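Local coordinates for protein hydroxylase (Rhodococcus sp., PDB 2OR0) that is a putative flavin-dependent hydroxylase of the acyl-CoA dehydrogenase family, probably using reduced flavin and molecular oxygen to hydroxylate its substrate, at residues A[364-368]-A[369-373]; A[198-202]-A[203-207]; A[46-49]-A[50-53]. All coordinates share one frame; numbering follows the deposited sequence.

Interaction 1. Residues A[364-368]-A[369-373]; sequences LHYKT and PMQRF
Gln371 folds back from the first turn of its helix and lays its amide against the loop that leads into it, crossing the Tyr366 side chain at about a right angle. The fold-back is set by two successive bends: CG sits between the backbone N and the carbonyl carbon (chi1 52°), and the chain turns again at chi2. This carries Gln371 NE2 to Thr368 O, 2.8 Å away, in a hydrogen bond with an N-H...O angle of 156°. The acceptor lies near the plane of the amide, whereas the donor is tilted somewhat from the plane of the Thr368 carbonyl. Gln371 OE1 approaches the Tyr366 ring obliquely, 3.7 Å from CD2, with amide and ring planes 64° apart, and it also accepts a hydrogen bond from Arg375 one turn further along the helix.

The loop that receives this side chain is a type I beta turn from His365 to Thr368, leading into helix 370-381 in the C-terminal helical domain of the acyl-CoA dehydrogenase family. The turn is closed at His365 O, which accepts from both the backbone N of Thr368 and Thr368 OG1, the latter at 2.7 Å and in the carbonyl plane. Beside it, CG of Gln371 packs 3.4 Å from His365 O. A water joins turn to helix on another path: it donates to Thr368 OG1 and accepts from the backbone N of Gln371 at 2.8 Å, thereby serving an amide of the first helical turn. Selenomethionine Met370 leads away from the loop, its extended chain touching Cys272 and His273 of helix 250-277.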
loop_
_atom_site.group_PDB
_atom_site.type_symbol
_atom_site.label_atom_id
_atom_site.label_comp_id
_atom_site.label_asym_id
_atom_site.label_seq_id
_atom_site.Cartn_x
_atom_site.Cartn_y
_atom_site.Cartn_z
ATOM N N LEU A 364 -13.491 16.719 16.865
ATOM C CA LEU A 364 -14.361 16.587 15.675
ATOM C C LEU A 364 -14.055 17.634 14.598
ATOM O O LEU A 364 -14.442 17.478 13.449
ATOM C CB LEU A 364 -15.833 16.666 16.092
ATOM C CG LEU A 364 -16.314 15.591 17.086
ATOM C CD1 LEU A 364 -17.748 15.909 17.417
ATOM C CD2 LEU A 364 -16.121 14.124 16.520
ATOM N N HIS A 365 -13.353 18.697 14.975
ATOM C CA HIS A 365 -13.125 19.821 14.056
ATOM C C HIS A 365 -12.024 19.523 13.042
ATOM O O HIS A 365 -10.944 19.032 13.408
ATOM C CB HIS A 365 -12.868 21.105 14.860
ATOM C CG HIS A 365 -14.083 21.578 15.610
ATOM N ND1 HIS A 365 -14.495 21.013 16.802
ATOM C CD2 HIS A 365 -15.004 22.525 15.306
ATOM C CE1 HIS A 365 -15.623 21.587 17.193
ATOM N NE2 HIS A 365 -15.950 22.511 16.303
ATOM N N TYR A 366 -12.302 19.825 11.768
ATOM C CA TYR A 366 -11.318 19.706 10.663
ATOM C C TYR A 366 -10.003 20.474 10.855
ATOM O O TYR A 366 -8.983 20.097 10.311
ATOM C CB TYR A 366 -11.942 20.148 9.331
ATOM C CG TYR A 366 -12.783 19.076 8.666
ATOM C CD1 TYR A 366 -14.167 19.103 8.751
ATOM C CD2 TYR A 366 -12.180 18.020 7.985
ATOM C CE1 TYR A 366 -14.950 18.121 8.131
ATOM C CE2 TYR A 366 -12.951 17.009 7.377
ATOM C CZ TYR A 366 -14.333 17.080 7.451
ATOM O OH TYR A 366 -15.105 16.095 6.862
ATOM N N LYS A 367 -10.044 21.575 11.603
ATOM C CA LYS A 367 -8.810 22.325 11.914
ATOM C C LYS A 367 -7.871 21.584 12.874
ATOM O O LYS A 367 -6.799 22.088 13.178
ATOM C CB LYS A 367 -9.142 23.709 12.502
ATOM C CG LYS A 367 -9.765 23.647 13.892
ATOM C CD LYS A 367 -10.182 25.044 14.388
ATOM C CE LYS A 367 -11.261 24.930 15.459
ATOM N NZ LYS A 367 -10.832 23.888 16.475
ATOM N N THR A 368 -8.265 20.409 13.368
ATOM C CA THR A 368 -7.383 19.595 14.223
ATOM C C THR A 368 -6.970 18.342 13.438
ATOM O O THR A 368 -7.822 17.730 12.813
ATOM C CB THR A 368 -8.050 19.215 15.593
ATOM O OG1 THR A 368 -9.159 18.334 15.376
ATOM C CG2 THR A 368 -8.501 20.473 16.372
ATOM N N PRO A 369 -5.663 17.989 13.428
ATOM C CA PRO A 369 -5.186 16.890 12.573
ATOM C C PRO A 369 -5.616 15.462 12.921
ATOM O O PRO A 369 -5.643 14.625 12.027
ATOM C CB PRO A 369 -3.656 17.012 12.641
ATOM C CG PRO A 369 -3.393 17.717 13.969
ATOM C CD PRO A 369 -4.557 18.660 14.156
HETATM N N MSE A 370 -5.919 15.161 14.193
HETATM C CA MSE A 370 -6.179 13.761 14.570
HETATM C C MSE A 370 -7.302 13.133 13.729
HETATM O O MSE A 370 -7.152 12.010 13.250
HETATM C CB MSE A 370 -6.505 13.594 16.062
HETATM C CG MSE A 370 -6.738 12.131 16.445
HETATM SE SE MSE A 370 -7.360 11.897 18.256
HETATM C CE MSE A 370 -7.341 9.952 18.285
ATOM N N GLN A 371 -8.401 13.868 13.553
ATOM C CA GLN A 371 -9.567 13.380 12.803
ATOM C C GLN A 371 -9.224 12.957 11.380
ATOM O O GLN A 371 -9.895 12.076 10.835
ATOM C CB GLN A 371 -10.752 14.388 12.820
ATOM C CG GLN A 371 -10.465 15.842 12.401
ATOM C CD GLN A 371 -10.199 15.980 10.934
ATOM O OE1 GLN A 371 -10.817 15.278 10.118
ATOM N NE2 GLN A 371 -9.283 16.891 10.569
ATOM N N ARG A 372 -8.193 13.576 10.790
ATOM C CA ARG A 372 -7.804 13.293 9.400
ATOM C C ARG A 372 -7.105 11.939 9.360
ATOM O O ARG A 372 -7.338 11.147 8.468
ATOM C CB ARG A 372 -6.893 14.418 8.820
ATOM C CG ARG A 372 -6.442 14.255 7.304
ATOM C CD ARG A 372 -5.252 15.225 6.923
ATOM N NE ARG A 372 -5.633 16.492 7.471
ATOM C CZ ARG A 372 -4.956 17.274 8.292
ATOM N NH1 ARG A 372 -3.700 17.043 8.630
ATOM N NH2 ARG A 372 -5.590 18.354 8.728
ATOM N N PHE A 373 -6.257 11.673 10.357
ATOM C CA PHE A 373 -5.610 10.363 10.490
ATOM C C PHE A 373 -6.649 9.318 10.783
ATOM O O PHE A 373 -6.611 8.247 10.216
ATOM C CB PHE A 373 -4.503 10.365 11.559
ATOM C CG PHE A 373 -3.272 11.153 11.150
ATOM C CD1 PHE A 373 -2.250 10.552 10.420
ATOM C CD2 PHE A 373 -3.149 12.497 11.492
ATOM C CE1 PHE A 373 -1.132 11.281 10.054
ATOM C CE2 PHE A 373 -2.027 13.258 11.116
ATOM C CZ PHE A 373 -1.013 12.638 10.403
HETATM O O HOH W 1 -9.098 15.625 15.613
#

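Interaction 2. Residues A[198-202]-A[203-207]; sequences TWDVI and GLRGT
The loop between strands 193-195 and 210-214 of the beta domain doubles back on itself here and passes into a short 3-10 turn at 205-207 before strand 210-214, an irregular connection whose two halves are joined by side-chain bonds. The indole of Trp199 and the guanidinium of Arg205 reach across the bend in opposite senses along the chain. Trp199, its CG anti to the backbone N and beside the carbonyl carbon (chi1 -169°), directs NE1 to Leu204 O at 2.9 Å, and the acceptor lies practically in the ring plane. Leu204 O accepts three bonds, the others from the backbone N of Thr207 and from Thr207 OG1, the last at 2.6 Å. Over one face of the indole, Val201 CG2 stands 3.4 Å above the plane, over its centre, while Phe154 meets the same tryptophan from outside the loop.

Arg205 uses a single nitrogen for two acceptors, both in the guanidinium plane. Arg205 NH2 donates to Val201 O at 2.8 Å and makes a hydrogen bond to Asp200 OD1 at 3.0 Å, part of a salt bridge. The two charged side chains run alongside each other, pointing the same way. Their carboxylate and guanidinium planes are 65° apart, and only OD1 of the carboxylate is bonded by Arg205 here. The bond from Arg205 NH2 to Asp200 OD1 is almost straight at its hydrogen (174°), and it also meets OD1 nearly in line with the C-O bond.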
loop_
_atom_site.group_PDB
_atom_site.type_symbol
_atom_site.label_atom_id
_atom_site.label_comp_id
_atom_site.label_asym_id
_atom_site.label_seq_id
_atom_site.Cartn_x
_atom_site.Cartn_y
_atom_site.Cartn_z
ATOM N N THR A 198 -14.040 11.724 -9.241
ATOM C CA THR A 198 -14.369 10.348 -8.911
ATOM C C THR A 198 -13.715 9.945 -7.558
ATOM O O THR A 198 -13.712 8.787 -7.171
ATOM C CB THR A 198 -13.899 9.409 -10.020
ATOM O OG1 THR A 198 -12.496 9.638 -10.270
ATOM C CG2 THR A 198 -14.740 9.631 -11.320
ATOM N N TRP A 199 -13.165 10.916 -6.849
ATOM C CA TRP A 199 -12.568 10.630 -5.537
ATOM C C TRP A 199 -13.097 11.617 -4.482
ATOM O O TRP A 199 -12.338 12.372 -3.884
ATOM C CB TRP A 199 -11.026 10.648 -5.660
ATOM C CG TRP A 199 -10.283 10.114 -4.427
ATOM C CD1 TRP A 199 -9.423 10.824 -3.631
ATOM C CD2 TRP A 199 -10.382 8.806 -3.852
ATOM N NE1 TRP A 199 -8.946 10.023 -2.611
ATOM C CE2 TRP A 199 -9.523 8.783 -2.714
ATOM C CE3 TRP A 199 -11.118 7.648 -4.174
ATOM C CZ2 TRP A 199 -9.375 7.650 -1.906
ATOM C CZ3 TRP A 199 -10.965 6.520 -3.382
ATOM C CH2 TRP A 199 -10.096 6.524 -2.253
ATOM N N ASP A 200 -14.412 11.645 -4.287
ATOM C CA ASP A 200 -14.992 12.475 -3.237
ATOM C C ASP A 200 -15.421 11.555 -2.078
ATOM O O ASP A 200 -16.571 11.108 -1.993
ATOM C CB ASP A 200 -16.161 13.295 -3.807
ATOM C CG ASP A 200 -16.664 14.362 -2.844
ATOM O OD1 ASP A 200 -16.051 14.566 -1.776
ATOM O OD2 ASP A 200 -17.700 14.992 -3.171
ATOM N N VAL A 201 -14.457 11.269 -1.196
ATOM C CA VAL A 201 -14.538 10.184 -0.199
ATOM C C VAL A 201 -14.289 10.678 1.235
ATOM O O VAL A 201 -13.800 11.783 1.451
ATOM C CB VAL A 201 -13.509 9.048 -0.531
ATOM C CG1 VAL A 201 -13.875 8.360 -1.848
ATOM C CG2 VAL A 201 -12.045 9.619 -0.561
ATOM N N ILE A 202 -14.623 9.856 2.221
ATOM C CA ILE A 202 -14.479 10.271 3.631
ATOM C C ILE A 202 -13.042 10.361 4.196
ATOM O O ILE A 202 -12.831 11.028 5.224
ATOM C CB ILE A 202 -15.359 9.429 4.561
ATOM C CG1 ILE A 202 -15.024 7.944 4.447
ATOM C CG2 ILE A 202 -16.841 9.674 4.242
ATOM C CD1 ILE A 202 -14.175 7.371 5.576
ATOM N N GLY A 203 -12.076 9.721 3.532
ATOM C CA GLY A 203 -10.699 9.616 4.039
ATOM C C GLY A 203 -9.713 9.344 2.922
ATOM O O GLY A 203 -10.120 8.999 1.818
ATOM N N LEU A 204 -8.413 9.500 3.209
ATOM C CA LEU A 204 -7.356 9.398 2.201
ATOM C C LEU A 204 -7.664 10.276 0.975
ATOM O O LEU A 204 -7.337 9.908 -0.180
ATOM C CB LEU A 204 -7.158 7.938 1.777
ATOM C CG LEU A 204 -6.452 7.036 2.806
ATOM C CD1 LEU A 204 -6.364 5.610 2.274
ATOM C CD2 LEU A 204 -5.055 7.638 3.112
ATOM N N ARG A 205 -8.303 11.426 1.240
ATOM C CA ARG A 205 -8.818 12.311 0.197
ATOM C C ARG A 205 -7.638 12.743 -0.634
ATOM O O ARG A 205 -7.700 12.717 -1.859
ATOM C CB ARG A 205 -9.575 13.517 0.792
ATOM C CG ARG A 205 -10.939 13.121 1.386
ATOM C CD ARG A 205 -11.657 14.271 2.092
ATOM N NE ARG A 205 -11.991 15.380 1.196
ATOM C CZ ARG A 205 -12.993 15.376 0.310
ATOM N NH1 ARG A 205 -13.206 16.458 -0.437
ATOM N NH2 ARG A 205 -13.791 14.317 0.168
ATOM N N GLY A 206 -6.540 13.044 0.057
ATOM C CA GLY A 206 -5.323 13.560 -0.543
ATOM C C GLY A 206 -4.562 12.596 -1.415
ATOM O O GLY A 206 -3.612 13.010 -2.061
ATOM N N THR A 207 -4.958 11.322 -1.444
ATOM C CA THR A 207 -4.326 10.334 -2.323
ATOM C C THR A 207 -4.709 10.535 -3.805
ATOM O O THR A 207 -3.982 10.103 -4.719
ATOM C CB THR A 207 -4.629 8.876 -1.889
ATOM O OG1 THR A 207 -6.031 8.585 -2.013
ATOM C CG2 THR A 207 -4.173 8.621 -0.426
#

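Interaction 3. Residues A[46-49]-A[50-53]; sequences DCRL and TDAA
Arg48 stretches its side chain from CG to NE and brings the end of its guanidinium over the carboxylate of Asp51, three residues on. Both terminal nitrogens address the same oxygen: Arg48 NH1 donates to Asp51 OD1 at 3.2 Å, and Arg48 NH2 reaches it at 3.3 Å, a weak bond. OD1 lies within the guanidinium plane, yet NH1 meets it from well above the carboxylate plane, and the two flat groups are turned 63° from each other. The salt bridge is therefore a fork closing on one oxygen, unlike the parallel, two-oxygen pairing that arginine and aspartate can make.

Next to it the chain starts a new helix. Thr50 is the N-cap of helix 51-60, and the hydroxyl position explains the cap: OG1 lies between the backbone N and the carbonyl carbon (chi1 70°), from where it accepts from the backbone N of Ala53 at 2.9 Å. The same OG1 is also hydrogen-bonded to Gln39 NE2. Asp51, in the first turn, places its negative charge near the helix N-terminus, where it probably suits the helix dipole. Leu49 and Ala53 are both buried, and Leu49 CD2 rests 4.2 Å from Ala53 CB, an apolar contact spanning the cap. Thr50 CG2 faces Asp46 OD2 at 4.0 Å, while OD1 of that aspartate is held by Gln42.

Upstream, Cys47 with its positive phi ends helix 33-46 in a Schellman motif, and the N-cap Thr50 follows just three positions later. Helix 33-46 lies against the start of the next helix, with Ser43 OG hydrogen-bonded to Thr50 N and Gln39 touching Ala53, while Leu49 packs against Ala94, Ser95 and Val98 of helix 93-102.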
loop_
_atom_site.group_PDB
_atom_site.type_symbol
_atom_site.label_atom_id
_atom_site.label_comp_id
_atom_site.label_asym_id
_atom_site.label_seq_id
_atom_site.Cartn_x
_atom_site.Cartn_y
_atom_site.Cartn_z
ATOM N N ASP A 46 -7.559 19.620 -1.993
ATOM C CA ASP A 46 -7.513 19.379 -3.440
ATOM C C ASP A 46 -7.960 17.983 -3.842
ATOM O O ASP A 46 -8.187 17.747 -5.020
ATOM C CB ASP A 46 -6.095 19.561 -3.987
ATOM C CG ASP A 46 -5.573 20.986 -3.866
ATOM O OD1 ASP A 46 -6.373 21.930 -3.626
ATOM O OD2 ASP A 46 -4.328 21.150 -4.006
ATOM N N CYS A 47 -8.030 17.059 -2.877
ATOM C CA CYS A 47 -8.209 15.619 -3.142
ATOM C C CYS A 47 -7.151 15.060 -4.075
ATOM O O CYS A 47 -7.456 14.257 -4.962
ATOM C CB CYS A 47 -9.612 15.306 -3.700
ATOM S SG CYS A 47 -10.902 15.764 -2.568
ATOM N N ARG A 48 -5.906 15.472 -3.858
ATOM C CA ARG A 48 -4.805 15.181 -4.767
ATOM C C ARG A 48 -3.561 15.707 -4.077
ATOM O O ARG A 48 -3.582 16.810 -3.553
ATOM C CB ARG A 48 -5.051 15.945 -6.092
ATOM C CG ARG A 48 -3.867 16.075 -7.040
ATOM C CD ARG A 48 -4.030 17.298 -7.965
ATOM N NE ARG A 48 -3.107 17.266 -9.109
ATOM C CZ ARG A 48 -1.831 17.651 -9.085
ATOM N NH1 ARG A 48 -1.260 18.107 -7.961
ATOM N NH2 ARG A 48 -1.108 17.567 -10.210
ATOM N N LEU A 49 -2.485 14.929 -4.044
ATOM C CA LEU A 49 -1.238 15.435 -3.475
ATOM C C LEU A 49 -0.828 16.685 -4.234
ATOM O O LEU A 49 -0.799 16.679 -5.467
ATOM C CB LEU A 49 -0.100 14.403 -3.557
ATOM C CG LEU A 49 -0.136 13.120 -2.726
ATOM C CD1 LEU A 49 1.032 12.223 -3.037
ATOM C CD2 LEU A 49 -0.174 13.419 -1.218
ATOM N N THR A 50 -0.535 17.757 -3.506
ATOM C CA THR A 50 0.025 18.951 -4.127
ATOM C C THR A 50 1.334 18.557 -4.840
ATOM O O THR A 50 1.926 17.514 -4.541
ATOM C CB THR A 50 0.332 20.069 -3.085
ATOM O OG1 THR A 50 1.437 19.665 -2.276
ATOM C CG2 THR A 50 -0.868 20.358 -2.178
ATOM N N ASP A 51 1.781 19.380 -5.785
ATOM C CA ASP A 51 3.053 19.136 -6.470
ATOM C C ASP A 51 4.211 19.146 -5.464
ATOM O O ASP A 51 5.116 18.289 -5.524
ATOM C CB ASP A 51 3.278 20.156 -7.591
ATOM C CG ASP A 51 2.372 19.914 -8.826
ATOM O OD1 ASP A 51 1.741 18.822 -8.978
ATOM O OD2 ASP A 51 2.309 20.855 -9.658
ATOM N N ALA A 52 4.169 20.084 -4.518
ATOM C CA ALA A 52 5.155 20.091 -3.440
ATOM C C ALA A 52 5.139 18.806 -2.595
ATOM O O ALA A 52 6.195 18.299 -2.259
ATOM C CB ALA A 52 5.030 21.360 -2.557
ATOM N N ALA A 53 3.956 18.259 -2.285
ATOM C CA ALA A 53 3.875 17.003 -1.519
ATOM C C ALA A 53 4.452 15.819 -2.290
ATOM O O ALA A 53 5.188 15.020 -1.723
ATOM C CB ALA A 53 2.430 16.701 -1.059
#

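In the fold
All three interactions show side chains shaping a short connection, and the fold brings them together from distant parts of the sequence. Interactions 2 and 3 touch, with centres about 12 Å apart: Arg205 NH1 lies 3.2 Å from Cys47 SG, and Gly206 O lies 3.5 Å from Leu49 CG, so the beta-domain loop packs on the N-terminal helical linker. Interaction 1 does not touch either; its centre is about 15 Å from that of interaction 2 and about 18 Å from that of interaction 3. Arg375, the partner of Gln371 in interaction 1, also bonds Ile202 O of interaction 2 through NH1, while Arg372 reaches helix 33-46, which leads into interaction 3.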